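Local coordinates for protein minor fimbrium anchoring subunit Mfa2 (Porphyromonas gingivalis, PDB 5NFI) that anchors the minor (Mfa1) fimbriae in the bacterial outer membrane and regulates their length, at residues R27-A32 against G72-H77. Sequence-based numbering, arbitrary orientation.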
loop_
_atom_site.group_PDB
_atom_site.type_symbol
_atom_site.label_atom_id
_atom_site.label_comp_id
_atom_site.label_asym_id
_atom_site.label_seq_id
_atom_site.Cartn_x
_atom_site.Cartn_y
_atom_site.Cartn_z
ATOM N N ARG A 27 -13.694 5.562 -5.899
ATOM C CA ARG A 27 -14.400 6.194 -4.805
ATOM C C ARG A 27 -13.407 6.849 -3.866
ATOM O O ARG A 27 -12.221 6.569 -3.930
ATOM C CB ARG A 27 -15.266 5.176 -4.074
ATOM C CG ARG A 27 -14.500 4.113 -3.326
ATOM C CD ARG A 27 -15.437 3.064 -2.741
ATOM N NE ARG A 27 -16.483 3.621 -1.887
ATOM C CZ ARG A 27 -16.294 4.093 -0.656
ATOM N NH1 ARG A 27 -15.089 4.121 -0.102
ATOM N NH2 ARG A 27 -17.323 4.569 0.022
ATOM N N LEU A 28 -13.887 7.746 -3.012
ATOM C CA LEU A 28 -13.010 8.571 -2.185
ATOM C C LEU A 28 -13.554 8.729 -0.769
ATOM O O LEU A 28 -14.761 8.811 -0.557
ATOM C CB LEU A 28 -12.816 9.966 -2.811
ATOM C CG LEU A 28 -11.904 10.068 -4.040
ATOM C CD1 LEU A 28 -12.050 11.419 -4.683
ATOM C CD2 LEU A 28 -10.424 9.782 -3.697
ATOM N N ASN A 29 -12.641 8.749 0.193
ATOM C CA ASN A 29 -12.929 9.129 1.556
ATOM C C ASN A 29 -11.964 10.273 1.873
ATOM O O ASN A 29 -10.758 10.064 1.988
ATOM C CB ASN A 29 -12.743 7.957 2.531
ATOM C CG ASN A 29 -13.751 6.824 2.319
ATOM O OD1 ASN A 29 -13.685 6.078 1.341
ATOM N ND2 ASN A 29 -14.645 6.653 3.274
ATOM N N VAL A 30 -12.485 11.484 1.989
ATOM C CA VAL A 30 -11.645 12.657 2.167
ATOM C C VAL A 30 -11.930 13.318 3.509
ATOM O O VAL A 30 -13.080 13.670 3.813
ATOM C CB VAL A 30 -11.853 13.657 1.022
ATOM C CG1 VAL A 30 -10.832 14.759 1.100
ATOM C CG2 VAL A 30 -11.729 12.937 -0.294
ATOM N N TYR A 31 -10.882 13.468 4.313
ATOM C CA TYR A 31 -11.000 13.989 5.670
ATOM C C TYR A 31 -10.252 15.304 5.808
ATOM O O TYR A 31 -9.235 15.525 5.139
ATOM C CB TYR A 31 -10.464 12.972 6.694
ATOM C CG TYR A 31 -11.121 11.628 6.563
ATOM C CD1 TYR A 31 -12.368 11.397 7.114
ATOM C CD2 TYR A 31 -10.507 10.595 5.860
ATOM C CE1 TYR A 31 -12.985 10.183 6.982
ATOM C CE2 TYR A 31 -11.125 9.371 5.715
ATOM C CZ TYR A 31 -12.369 9.177 6.284
ATOM O OH TYR A 31 -13.011 7.972 6.153
ATOM N N ALA A 32 -10.748 16.169 6.686
ATOM C CA ALA A 32 -10.074 17.435 6.963
ATOM C C ALA A 32 -9.706 17.497 8.439
ATOM O O ALA A 32 -10.550 17.290 9.311
ATOM C CB ALA A 32 -10.948 18.615 6.571
ATOM N N GLY A 72 -8.426 6.391 -1.544
ATOM C CA GLY A 72 -9.071 5.922 -2.747
ATOM C C GLY A 72 -9.326 4.444 -2.678
ATOM O O GLY A 72 -8.424 3.669 -2.360
ATOM N N ASN A 73 -10.569 4.083 -2.980
ATOM C CA ASN A 73 -11.044 2.706 -3.006
ATOM C C ASN A 73 -11.023 2.013 -1.647
ATOM O O ASN A 73 -10.671 0.848 -1.549
ATOM C CB ASN A 73 -10.237 1.889 -4.006
ATOM C CG ASN A 73 -10.249 2.494 -5.375
ATOM O OD1 ASN A 73 -11.208 3.182 -5.755
ATOM N ND2 ASN A 73 -9.187 2.250 -6.138
ATOM N N ILE A 74 -11.413 2.726 -0.603
ATOM C CA ILE A 74 -11.721 2.076 0.653
ATOM C C ILE A 74 -12.921 1.146 0.455
ATOM O O ILE A 74 -13.965 1.543 -0.047
ATOM C CB ILE A 74 -12.006 3.086 1.751
ATOM C CG1 ILE A 74 -10.691 3.673 2.264
ATOM C CG2 ILE A 74 -12.771 2.429 2.879
ATOM C CD1 ILE A 74 -10.882 4.659 3.384
ATOM N N ASP A 75 -12.745 -0.100 0.870
ATOM C CA ASP A 75 -13.554 -1.222 0.423
ATOM C C ASP A 75 -14.104 -1.934 1.648
ATOM O O ASP A 75 -13.776 -1.561 2.769
ATOM C CB ASP A 75 -12.689 -2.179 -0.420
ATOM C CG ASP A 75 -13.371 -2.620 -1.695
ATOM O OD1 ASP A 75 -14.568 -2.977 -1.651
ATOM O OD2 ASP A 75 -12.724 -2.593 -2.761
ATOM N N ASP A 76 -14.909 -2.969 1.442
ATOM C CA ASP A 76 -15.328 -3.809 2.559
ATOM C C ASP A 76 -14.289 -4.914 2.861
ATOM O O ASP A 76 -14.552 -5.819 3.658
ATOM C CB ASP A 76 -16.717 -4.418 2.302
ATOM C CG ASP A 76 -16.877 -4.962 0.893
ATOM O OD1 ASP A 76 -15.846 -5.255 0.239
ATOM O OD2 ASP A 76 -18.041 -5.114 0.442
ATOM N N HIS A 77 -13.113 -4.815 2.234
ATOM C CA HIS A 77 -11.952 -5.624 2.621
ATOM C C HIS A 77 -11.327 -5.057 3.890
ATOM O O HIS A 77 -10.381 -5.645 4.439
ATOM C CB HIS A 77 -10.869 -5.653 1.534
ATOM C CG HIS A 77 -11.263 -6.353 0.273
ATOM N ND1 HIS A 77 -11.954 -7.542 0.259
ATOM C CD2 HIS A 77 -11.041 -6.032 -1.022
ATOM C CE1 HIS A 77 -12.148 -7.925 -0.991
ATOM N NE2 HIS A 77 -11.603 -7.025 -1.786
#
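Arg-27 meets Asn-73 first through its backbone: its carbonyl O accepts the N-H of Asn-73 at 3.1 Å. The same oxygen lies 3.4 Å from Gly-72 CA in a CA-H...O contact. In return, Asn-73 OD1 takes the N-H of Arg-27 in a weak bond of 3.4 Å. The Asn-73 side-chain amide also bonds Ala-26 N through OD1 and the carbonyls of Glu-24 and Thr-111 through ND2, tying the residues ahead of strand 28-33 to those ahead of strand 113-122. The arginine side chain starts out between its own N and carbonyl carbon (chi1 67°), laying CG against Asn-73 CA, and a bend at chi3 brings the guanidinium back to the backbone of Ile-74. There NH1 comes within 2.8 Å of Ile-74 O, which lies oblique to the guanidinium, and gives a weak hydrogen bond to Asn-29 OD1; NH2 forms a salt bridge with Glu-46. Leu-28 pairs with Gly-72 as an antiparallel non-hydrogen-bonded pair, CD2 reaching the glycine CA, while its side chain also packs on Phe-9 and Val-48. Asn-29 points toward the loop and crosses Ile-74 at about a right angle, its OD1 3.5 Å from Ile-74 CB, with Ile-74 CD1 against the amide carbon. Beyond it, strand 28-33 continues between strands 39-45 and 64-72. The contact thus closes the end of an antiparallel strand pair, where strand 64-72 runs into a connecting loop, in a beta-sandwich-type domain consistent with the transthyretin-like clan to which the Mfa2 family belongs.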